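Local coordinates for protein toxin-antitoxin system antitoxin MntA family (Shewanella oneidensis MR-1, PDB 6M6U) that neutralises its cognate toxin HepT, as the antitoxin of a type VII toxin-antitoxin system, mostly by transferring three AMP groups in succession from ATP to a toxin tyrosine, at residues F26-Q31 with R36-E41; D71-R76 with T80-Q85; K11-N16 with I40-L45; N7-L12 with K91-T96. The protein carries 2 engineered substitutions. One frame throughout, in Å; residues are numbered along the deposited sequence.

Contact 1: residues F26-Q31 with R36-E41. Engineered in segment 36-41: E39 (natural residue Asp), E41 (natural residue Asp).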
# COMPACT_ATOMS: atom_id res chain seq x y z
N PHE E 26 -6.87 -7.44 22.93
CA PHE E 26 -5.66 -8.23 22.81
C PHE E 26 -4.64 -7.45 21.99
O PHE E 26 -4.85 -6.29 21.64
CB PHE E 26 -5.96 -9.63 22.23
CG PHE E 26 -6.35 -9.63 20.77
CD1 PHE E 26 -5.45 -10.06 19.80
CD2 PHE E 26 -7.62 -9.24 20.37
CE1 PHE E 26 -5.80 -10.08 18.45
CE2 PHE E 26 -7.98 -9.25 19.02
CZ PHE E 26 -7.07 -9.67 18.06
N GLY E 27 -3.51 -8.09 21.71
CA GLY E 27 -2.49 -7.42 20.95
C GLY E 27 -1.78 -6.35 21.76
O GLY E 27 -1.67 -6.41 22.99
N SER E 28 -1.32 -5.33 21.04
CA SER E 28 -0.44 -4.34 21.64
C SER E 28 -1.14 -3.51 22.71
O SER E 28 -0.53 -3.18 23.73
CB SER E 28 0.14 -3.44 20.54
OG SER E 28 -0.87 -2.65 19.93
N TYR E 29 -2.42 -3.17 22.52
CA TYR E 29 -3.07 -2.24 23.45
C TYR E 29 -3.30 -2.86 24.82
O TYR E 29 -3.33 -2.14 25.82
CB TYR E 29 -4.37 -1.71 22.85
CG TYR E 29 -4.17 -0.41 22.10
CD1 TYR E 29 -3.34 -0.35 20.98
CD2 TYR E 29 -4.79 0.76 22.51
CE1 TYR E 29 -3.15 0.84 20.29
CE2 TYR E 29 -4.61 1.95 21.83
CZ TYR E 29 -3.78 1.99 20.72
OH TYR E 29 -3.59 3.17 20.04
N SER E 30 -3.47 -4.18 24.89
CA SER E 30 -3.35 -4.86 26.17
C SER E 30 -1.87 -5.08 26.47
O SER E 30 -1.07 -5.30 25.56
CB SER E 30 -4.10 -6.20 26.16
OG SER E 30 -3.41 -7.17 25.39
N GLN E 31 -1.51 -5.00 27.76
CA GLN E 31 -0.13 -5.07 28.22
C GLN E 31 0.69 -3.88 27.74
O GLN E 31 1.56 -4.03 26.87
CB GLN E 31 0.53 -6.38 27.77
CG GLN E 31 -0.20 -7.63 28.23
CD GLN E 31 0.05 -8.83 27.34
OE1 GLN E 31 -0.15 -8.77 26.12
NE2 GLN E 31 0.50 -9.93 27.93
N ARG E 36 2.07 4.64 18.30
CA ARG E 36 2.18 4.41 16.86
C ARG E 36 0.86 4.35 16.12
O ARG E 36 -0.20 4.65 16.67
CB ARG E 36 2.92 3.11 16.59
CG ARG E 36 3.04 2.18 17.77
CD ARG E 36 4.38 1.49 17.73
NE ARG E 36 4.37 0.35 16.83
CZ ARG E 36 3.99 -0.87 17.18
NH1 ARG E 36 3.57 -1.10 18.41
NH2 ARG E 36 4.03 -1.86 16.30
N ASN E 37 0.92 3.97 14.84
CA ASN E 37 -0.30 3.84 14.07
C ASN E 37 -0.96 2.48 14.30
O ASN E 37 -1.88 2.13 13.56
CB ASN E 37 0.00 4.03 12.58
CG ASN E 37 1.19 3.20 12.10
OD1 ASN E 37 1.08 1.98 11.93
ND2 ASN E 37 2.32 3.85 11.87
N SER E 38 -0.52 1.74 15.31
CA SER E 38 -0.94 0.36 15.49
C SER E 38 -2.42 0.27 15.81
O SER E 38 -2.98 1.12 16.52
CB SER E 38 -0.12 -0.30 16.60
OG SER E 38 -0.21 0.42 17.81
N GLU E 39 -3.06 -0.78 15.30
CA GLU E 39 -4.49 -0.96 15.49
C GLU E 39 -4.80 -1.33 16.93
O GLU E 39 -3.99 -1.93 17.64
CB GLU E 39 -5.02 -2.05 14.57
CG GLU E 39 -4.66 -1.90 13.11
CD GLU E 39 -5.34 -2.93 12.23
OE1 GLU E 39 -6.51 -2.71 11.85
OE2 GLU E 39 -4.71 -3.97 11.94
N ILE E 40 -6.00 -0.95 17.37
CA ILE E 40 -6.61 -1.55 18.54
C ILE E 40 -7.24 -2.86 18.10
O ILE E 40 -8.04 -2.89 17.16
CB ILE E 40 -7.64 -0.60 19.17
CG1 ILE E 40 -6.99 0.75 19.48
CG2 ILE E 40 -8.25 -1.21 20.42
CD1 ILE E 40 -7.97 1.85 19.75
N GLU E 41 -6.84 -3.96 18.74
CA GLU E 41 -7.28 -5.29 18.36
C GLU E 41 -8.29 -5.79 19.38
O GLU E 41 -7.98 -5.92 20.57
CB GLU E 41 -6.08 -6.25 18.25
CG GLU E 41 -5.20 -5.97 17.03
CD GLU E 41 -3.86 -6.66 17.09
OE1 GLU E 41 -3.79 -7.88 16.79
OE2 GLU E 41 -2.86 -5.99 17.43
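F26 and E41 form the tight end of this contact, where the GSX(10)DXD motif of the nucleotidyltransferase fold brings its glycine-serine turn beside its acidic pair. F26 N donates to E41 O at 3.0 Å in an almost straight bond (176°). The phenyl ring crosses the glutamate at about a right angle: E41 CB sits over one ring face, toward its rim, 3.6 Å from F26 CZ. The carboxylate is turned 68° from the ring, and E41 OE1 comes 3.4 Å from F26 CE1. F26 CG, tucked between backbone N and carbonyl carbon (chi1 70°), carries the ring across to E41. A second aliphatic group lies on a ring: I40 CG1 is over the centre of the Y29 ring, 3.6 Å from Y29 CE2. G27 turns the chain between them with positive phi, and S30 OG donates to G27 O at 3.1 Å.

Toward the toxin interface and solvent the fit loosens. S28 OG and S38 OG stay 3.8 Å apart without a hydrogen bond, and S38 OG bonds instead to H35 O. R36 lays its guanidinium face over S38 CB, and S28 packs on R59 of a neighbouring toxin chain. E39 and E41 are engineered; the natural aspartates bind both magnesium ions, and D71 binds one of them. Around the contact, F26 packs on V73 of strand 70-74 and on L82, V86 and Q89 of helix 80-89, while I40 is hydrogen-bonded through its backbone to D69 and D71, joining strand 40-46 to strand 70-74.

Contact 2: residues D71-R76 with T80-Q85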
# COMPACT_ATOMS: atom_id res chain seq x y z
N ASP E 71 -9.16 -3.26 14.70
CA ASP E 71 -9.36 -4.56 14.06
C ASP E 71 -10.30 -5.36 14.95
O ASP E 71 -9.98 -5.62 16.12
CB ASP E 71 -8.04 -5.29 13.85
CG ASP E 71 -8.22 -6.58 13.05
OD1 ASP E 71 -7.45 -7.53 13.29
OD2 ASP E 71 -9.12 -6.63 12.19
N LEU E 72 -11.45 -5.74 14.40
CA LEU E 72 -12.49 -6.44 15.16
C LEU E 72 -12.52 -7.88 14.69
O LEU E 72 -12.79 -8.16 13.51
CB LEU E 72 -13.85 -5.77 14.98
CG LEU E 72 -15.02 -6.46 15.68
CD1 LEU E 72 -14.79 -6.56 17.19
CD2 LEU E 72 -16.31 -5.71 15.38
N VAL E 73 -12.24 -8.80 15.61
CA VAL E 73 -12.09 -10.21 15.30
C VAL E 73 -13.31 -10.95 15.85
O VAL E 73 -13.64 -10.84 17.03
CB VAL E 73 -10.79 -10.78 15.90
CG1 VAL E 73 -10.86 -12.29 15.98
CG2 VAL E 73 -9.59 -10.34 15.07
N ASP E 74 -14.01 -11.67 14.97
CA ASP E 74 -15.07 -12.56 15.41
C ASP E 74 -14.44 -13.88 15.83
O ASP E 74 -13.90 -14.61 15.00
CB ASP E 74 -16.10 -12.77 14.30
CG ASP E 74 -17.24 -13.70 14.71
OD1 ASP E 74 -17.38 -14.00 15.92
OD2 ASP E 74 -18.00 -14.14 13.83
N LEU E 75 -14.50 -14.18 17.13
CA LEU E 75 -13.86 -15.39 17.64
C LEU E 75 -14.49 -16.65 17.06
O LEU E 75 -13.84 -17.70 17.00
CB LEU E 75 -13.93 -15.41 19.17
CG LEU E 75 -13.00 -14.41 19.86
CD1 LEU E 75 -13.30 -14.32 21.35
CD2 LEU E 75 -11.56 -14.82 19.62
N ARG E 76 -15.76 -16.58 16.63
CA ARG E 76 -16.46 -17.78 16.20
C ARG E 76 -15.97 -18.27 14.84
O ARG E 76 -16.15 -19.45 14.53
CB ARG E 76 -17.97 -17.52 16.17
CG ARG E 76 -18.81 -18.78 16.10
CD ARG E 76 -20.28 -18.50 16.39
NE ARG E 76 -20.53 -18.24 17.81
CZ ARG E 76 -20.56 -19.19 18.75
NH1 ARG E 76 -20.34 -20.45 18.42
NH2 ARG E 76 -20.79 -18.86 20.02
N THR E 80 -7.50 -20.98 14.85
CA THR E 80 -7.14 -21.53 16.15
C THR E 80 -5.92 -20.81 16.73
O THR E 80 -5.85 -20.58 17.94
CB THR E 80 -6.89 -23.03 16.04
OG1 THR E 80 -8.06 -23.65 15.54
CG2 THR E 80 -6.57 -23.62 17.40
N VAL E 81 -4.95 -20.48 15.88
CA VAL E 81 -3.81 -19.67 16.30
C VAL E 81 -4.29 -18.36 16.92
O VAL E 81 -3.86 -17.98 18.02
CB VAL E 81 -2.88 -19.41 15.10
CG1 VAL E 81 -1.94 -18.25 15.40
CG2 VAL E 81 -2.10 -20.67 14.75
N LEU E 82 -5.18 -17.66 16.23
CA LEU E 82 -5.64 -16.36 16.73
C LEU E 82 -6.45 -16.51 18.01
O LEU E 82 -6.29 -15.72 18.95
CB LEU E 82 -6.45 -15.63 15.66
CG LEU E 82 -6.90 -14.21 16.01
CD1 LEU E 82 -5.75 -13.39 16.58
CD2 LEU E 82 -7.47 -13.53 14.78
N CYS E 83 -7.32 -17.52 18.08
CA CYS E 83 -8.06 -17.75 19.33
C CYS E 83 -7.10 -18.01 20.49
O CYS E 83 -7.34 -17.56 21.61
CB CYS E 83 -9.04 -18.90 19.16
SG CYS E 83 -10.50 -18.49 18.18
N GLN E 84 -6.02 -18.74 20.23
CA GLN E 84 -5.04 -19.00 21.29
C GLN E 84 -4.38 -17.71 21.76
O GLN E 84 -4.17 -17.51 22.96
CB GLN E 84 -3.99 -20.00 20.80
CG GLN E 84 -2.80 -20.20 21.73
CD GLN E 84 -3.08 -21.20 22.85
OE1 GLN E 84 -4.20 -21.68 23.02
NE2 GLN E 84 -2.04 -21.53 23.61
N GLN E 85 -4.05 -16.81 20.83
CA GLN E 85 -3.44 -15.54 21.22
C GLN E 85 -4.38 -14.73 22.10
O GLN E 85 -3.97 -14.20 23.14
CB GLN E 85 -3.03 -14.73 19.98
CG GLN E 85 -2.35 -13.41 20.35
CD GLN E 85 -2.12 -12.49 19.16
OE1 GLN E 85 -2.25 -12.89 18.00
NE2 GLN E 85 -1.77 -11.24 19.45
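V73 and L82 reach toward each other tip to tip where strand 70-74, an outermost strand of the nucleotidyltransferase sheet within this chain, turns back into helix 80-89. One methyl meets two: L82 CD2 sits 3.8 Å from V73 CG1 and equally close to V73 CG2. L82 gets there because its CG stands opposite the backbone N (chi1 -175°), throwing the branch off the helix toward the strand. The second point of touch involves a sulfur and a backbone oxygen. C83 SG lies 3.6 Å from L75 O and 4.1 Å from L75 CD2, so the sulfur rests against both the backbone and the side chain of L75 just past the strand end.

Further out, backbone hydrogen bonds pair V73 with I42 and V44, and L75 with V44, fixing the strand. L75 also packs on F103 of helix 97-125. D71 at the start of the segment is a ligand of one of the two magnesium ions but does not touch the helix. At the strand end an Asx turn shapes the exit: R76 N donates to D74 OD1 at 3.1 Å, approaching from above the carboxylate plane (69° out of it), while D74 OD2 accepts from L50 N.

Contact 3: residues K11-N16 with I40-L45. Engineered in segment 40-45: E41 (natural residue Asp).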
# COMPACT_ATOMS: atom_id res chain seq x y z
N LYS E 11 -19.69 -0.43 25.40
CA LYS E 11 -21.03 0.04 25.05
C LYS E 11 -21.29 -0.11 23.55
O LYS E 11 -22.34 -0.61 23.15
CB LYS E 11 -21.21 1.50 25.48
CG LYS E 11 -22.53 2.08 24.99
CD LYS E 11 -22.83 3.44 25.59
CE LYS E 11 -24.16 3.96 25.06
NZ LYS E 11 -25.22 2.91 25.13
N LEU E 12 -20.34 0.32 22.72
CA LEU E 12 -20.52 0.25 21.27
C LEU E 12 -20.78 -1.18 20.81
O LEU E 12 -21.67 -1.41 19.98
CB LEU E 12 -19.29 0.81 20.56
CG LEU E 12 -19.22 2.33 20.51
CD1 LEU E 12 -17.84 2.77 20.02
CD2 LEU E 12 -20.31 2.87 19.58
N LEU E 13 -20.01 -2.14 21.31
CA LEU E 13 -20.20 -3.53 20.89
C LEU E 13 -21.49 -4.11 21.45
O LEU E 13 -22.22 -4.81 20.74
CB LEU E 13 -19.00 -4.38 21.30
CG LEU E 13 -17.65 -3.96 20.71
CD1 LEU E 13 -16.52 -4.78 21.33
CD2 LEU E 13 -17.65 -4.10 19.20
N ARG E 14 -21.79 -3.83 22.72
CA ARG E 14 -23.05 -4.30 23.29
C ARG E 14 -24.24 -3.75 22.51
O ARG E 14 -25.19 -4.48 22.21
CB ARG E 14 -23.15 -3.89 24.76
CG ARG E 14 -22.24 -4.69 25.67
CD ARG E 14 -23.06 -5.50 26.64
NE ARG E 14 -23.51 -4.71 27.78
CZ ARG E 14 -24.59 -5.00 28.50
NH1 ARG E 14 -25.33 -6.06 28.20
NH2 ARG E 14 -24.92 -4.22 29.52
N ASP E 15 -24.19 -2.46 22.16
CA ASP E 15 -25.29 -1.83 21.43
C ASP E 15 -25.41 -2.36 20.00
O ASP E 15 -26.49 -2.22 19.41
CB ASP E 15 -25.11 -0.31 21.37
CG ASP E 15 -25.21 0.34 22.74
OD1 ASP E 15 -25.48 -0.36 23.73
OD2 ASP E 15 -25.01 1.58 22.81
N ASN E 16 -24.35 -2.94 19.44
CA ASN E 16 -24.35 -3.29 18.02
C ASN E 16 -24.28 -4.79 17.74
O ASN E 16 -24.51 -5.19 16.59
CB ASN E 16 -23.18 -2.60 17.30
CG ASN E 16 -23.46 -1.13 17.02
OD1 ASN E 16 -24.02 -0.79 15.99
ND2 ASN E 16 -23.07 -0.27 17.95
N ILE E 40 -6.00 -0.95 17.37
CA ILE E 40 -6.61 -1.55 18.54
C ILE E 40 -7.24 -2.86 18.10
O ILE E 40 -8.04 -2.89 17.16
CB ILE E 40 -7.64 -0.60 19.17
CG1 ILE E 40 -6.99 0.75 19.48
CG2 ILE E 40 -8.25 -1.21 20.42
CD1 ILE E 40 -7.97 1.85 19.75
N GLU E 41 -6.84 -3.96 18.74
CA GLU E 41 -7.28 -5.29 18.36
C GLU E 41 -8.29 -5.79 19.38
O GLU E 41 -7.98 -5.92 20.57
CB GLU E 41 -6.08 -6.25 18.25
CG GLU E 41 -5.20 -5.97 17.03
CD GLU E 41 -3.86 -6.66 17.09
OE1 GLU E 41 -3.79 -7.88 16.79
OE2 GLU E 41 -2.86 -5.99 17.43
N ILE E 42 -9.51 -6.05 18.91
CA ILE E 42 -10.62 -6.44 19.76
C ILE E 42 -11.22 -7.73 19.22
O ILE E 42 -11.42 -7.88 18.01
CB ILE E 42 -11.69 -5.33 19.84
CG1 ILE E 42 -11.07 -4.03 20.32
CG2 ILE E 42 -12.85 -5.75 20.75
CD1 ILE E 42 -11.88 -2.80 19.97
N ALA E 43 -11.51 -8.67 20.12
CA ALA E 43 -12.13 -9.93 19.77
C ALA E 43 -13.46 -10.06 20.49
O ALA E 43 -13.58 -9.66 21.66
CB ALA E 43 -11.22 -11.11 20.12
N VAL E 44 -14.45 -10.61 19.80
CA VAL E 44 -15.78 -10.79 20.37
C VAL E 44 -16.25 -12.20 20.07
O VAL E 44 -15.90 -12.80 19.05
CB VAL E 44 -16.79 -9.75 19.83
CG1 VAL E 44 -16.50 -8.37 20.39
CG2 VAL E 44 -16.76 -9.72 18.31
N LEU E 45 -17.04 -12.73 20.99
CA LEU E 45 -17.79 -13.96 20.76
C LEU E 45 -19.26 -13.62 20.97
O LEU E 45 -19.64 -13.08 22.01
CB LEU E 45 -17.36 -15.08 21.71
CG LEU E 45 -18.01 -16.45 21.47
CD1 LEU E 45 -17.56 -17.03 20.13
CD2 LEU E 45 -17.69 -17.41 22.60
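No ring or other flat group enters the meeting of L13 with I42 and V44, a small aliphatic contact joining helix 6-16 to the sheet of the nucleotidyltransferase fold. The flat groups of segment 11-16 bond within that segment. The N16 amide turns back so that ND2 donates to L12 O at 2.7 Å, with the acceptor nearly in the amide plane (5° out of it) and the bond fairly straight (167°). D15 OD2 offers its syn lone pair, on the side of its other oxygen, to K11 NZ in a salt bridge at the exposed surface.

On the buried side a single methyl does the touching. L13 CD1 touches one methyl of each strand residue, slanting across their branches. Strand residues two apart, I42 and V44, turn the same way and offer these methyls, while A43 between them points away from the helix. I42 puts CG2 opposite its backbone N (chi1 -56°), which turns that methyl to L13 CD1. L13 packs on L58 and I42 on L62 of helix 52-66, and L13 reaches I23 on the adjoining strand. The two touches are nearly even: L13 CD1 is 3.8 Å from I42 CG2 and 3.7 Å from V44 CG1.

Contact 4: residues N7-L12 with K91-T96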
# COMPACT_ATOMS: atom_id res chain seq x y z
N ASN E 7 -14.78 1.53 28.44
CA ASN E 7 -16.23 1.60 28.58
C ASN E 7 -16.90 1.97 27.26
O ASN E 7 -18.00 1.48 26.97
CB ASN E 7 -16.61 2.60 29.67
CG ASN E 7 -16.27 2.11 31.06
OD1 ASN E 7 -16.42 0.92 31.36
ND2 ASN E 7 -15.81 3.01 31.92
N LYS E 8 -16.24 2.81 26.46
CA LYS E 8 -16.78 3.14 25.15
C LYS E 8 -16.76 1.92 24.23
O LYS E 8 -17.71 1.69 23.48
CB LYS E 8 -15.97 4.29 24.54
CG LYS E 8 -16.68 5.05 23.44
CD LYS E 8 -15.75 6.09 22.80
CE LYS E 8 -15.24 7.10 23.83
NZ LYS E 8 -14.50 8.22 23.18
N ILE E 9 -15.68 1.13 24.29
CA ILE E 9 -15.61 -0.11 23.52
C ILE E 9 -16.75 -1.04 23.90
O ILE E 9 -17.42 -1.62 23.04
CB ILE E 9 -14.24 -0.79 23.74
CG1 ILE E 9 -13.14 -0.00 23.03
CG2 ILE E 9 -14.29 -2.25 23.27
CD1 ILE E 9 -11.75 -0.57 23.22
N ILE E 10 -16.97 -1.21 25.21
CA ILE E 10 -17.98 -2.15 25.68
C ILE E 10 -19.37 -1.71 25.22
O ILE E 10 -20.15 -2.52 24.69
CB ILE E 10 -17.91 -2.30 27.21
CG1 ILE E 10 -16.59 -2.97 27.59
CG2 ILE E 10 -19.11 -3.08 27.74
CD1 ILE E 10 -16.24 -2.85 29.06
N LYS E 11 -19.69 -0.43 25.40
CA LYS E 11 -21.03 0.04 25.05
C LYS E 11 -21.29 -0.11 23.55
O LYS E 11 -22.34 -0.61 23.15
CB LYS E 11 -21.21 1.50 25.48
CG LYS E 11 -22.53 2.08 24.99
CD LYS E 11 -22.83 3.44 25.59
CE LYS E 11 -24.16 3.96 25.06
NZ LYS E 11 -25.22 2.91 25.13
N LEU E 12 -20.34 0.32 22.72
CA LEU E 12 -20.52 0.25 21.27
C LEU E 12 -20.78 -1.18 20.81
O LEU E 12 -21.67 -1.41 19.98
CB LEU E 12 -19.29 0.81 20.56
CG LEU E 12 -19.22 2.33 20.51
CD1 LEU E 12 -17.84 2.77 20.02
CD2 LEU E 12 -20.31 2.87 19.58
N LYS E 91 -7.24 -9.47 27.39
CA LYS E 91 -7.86 -8.92 28.59
C LYS E 91 -9.37 -8.92 28.38
O LYS E 91 -9.87 -8.21 27.50
CB LYS E 91 -7.34 -7.51 28.88
CG LYS E 91 -8.02 -6.84 30.07
CD LYS E 91 -7.56 -5.39 30.24
CE LYS E 91 -8.25 -4.74 31.44
NZ LYS E 91 -7.87 -3.30 31.59
N GLN E 92 -10.08 -9.70 29.18
CA GLN E 92 -11.53 -9.78 29.05
C GLN E 92 -12.16 -8.48 29.52
O GLN E 92 -11.96 -8.05 30.66
CB GLN E 92 -12.08 -10.95 29.85
CG GLN E 92 -13.59 -10.95 29.91
CD GLN E 92 -14.16 -12.21 30.52
OE1 GLN E 92 -13.44 -12.98 31.15
NE2 GLN E 92 -15.45 -12.42 30.32
N LEU E 93 -12.94 -7.84 28.64
CA LEU E 93 -13.63 -6.60 28.98
C LEU E 93 -15.08 -6.81 29.38
O LEU E 93 -15.65 -5.94 30.05
CB LEU E 93 -13.57 -5.62 27.81
CG LEU E 93 -12.19 -5.18 27.29
CD1 LEU E 93 -12.36 -4.13 26.21
CD2 LEU E 93 -11.33 -4.65 28.43
N TRP E 94 -15.69 -7.93 29.00
CA TRP E 94 -17.11 -8.16 29.26
C TRP E 94 -17.40 -9.64 29.08
O TRP E 94 -16.66 -10.37 28.42
CB TRP E 94 -17.98 -7.30 28.33
CG TRP E 94 -19.44 -7.32 28.67
CD1 TRP E 94 -20.09 -6.51 29.56
CD2 TRP E 94 -20.43 -8.19 28.12
NE1 TRP E 94 -21.42 -6.83 29.61
CE2 TRP E 94 -21.66 -7.86 28.73
CE3 TRP E 94 -20.39 -9.22 27.18
CZ2 TRP E 94 -22.84 -8.53 28.42
CZ3 TRP E 94 -21.57 -9.88 26.88
CH2 TRP E 94 -22.77 -9.53 27.50
N GLY E 95 -18.50 -10.08 29.69
CA GLY E 95 -18.93 -11.46 29.61
C GLY E 95 -18.69 -12.20 30.92
O GLY E 95 -17.87 -11.81 31.76
N THR E 96 -19.42 -13.30 31.09
CA THR E 96 -19.29 -14.07 32.33
C THR E 96 -17.93 -14.75 32.40
O THR E 96 -17.26 -15.00 31.39
CB THR E 96 -20.39 -15.12 32.44
OG1 THR E 96 -20.21 -16.12 31.44
CG2 THR E 96 -21.77 -14.48 32.28
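A classic beta bulge, with L93 and W94 both facing I23 on strand 20-26, gives strand 91-94 the surface that I9 and I10 of helix 6-16 pack against. The axes of helix segment 7-12 and strand 91-94 pass 8.9 Å apart at 56°. I10 carries most of the contact through three of its carbons. I10 CD1 touches the backbone at L93 O, 3.3 Å away, and I10 CG1 lies 4.0 Å from L93 CB. On its other branch, I10 CG2 meets W94 CD1 at 4.0 Å, an oblique approach to the indole. With CG1 beside its backbone N and CG2 opposite it (chi1 -67°), I10 spreads one branch to each bulge residue. I9 adds one touch, from CG2 to L93 CD1.

The chain after W94 is tied back by Q92: Q92 NE2 donates to W94 O at 3.0 Å, coming from above the carbonyl plane. G95, with positive phi, then leads to T96, which N-caps helix 97-125 through T96 OG1 and D99 N. K91 forms a salt bridge with E6 near the helix start, and W94 packs on R14 further along. I9 continues onto L66, so helix 6-16 touches both helix 52-66 and strand 91-94, an outer strand of the sheet within this chain.

How the contacts relate
Contact 3 is fully buried and purely aliphatic; the other three are partly buried. Contacts 3 and 4 fix the same helix, 6-16, to different strands, and I9 CD1 touches I42 CD1 where they adjoin. Contacts 1 and 3 share I40 and E41 on strand 40-46, but E41 faces F26, whereas I42 and V44 turn toward the helix. Contact 2 joins contact 1 through F26 and L82, and through I40 O and D71 N between adjacent strands. Chemistry follows place: contact 1, at the magnesium site, mixes ring faces, a carboxylate and serines, while contact 2 adds to its methyl packing a cysteine sulfur against a backbone oxygen, and contact 4 a methyl against one.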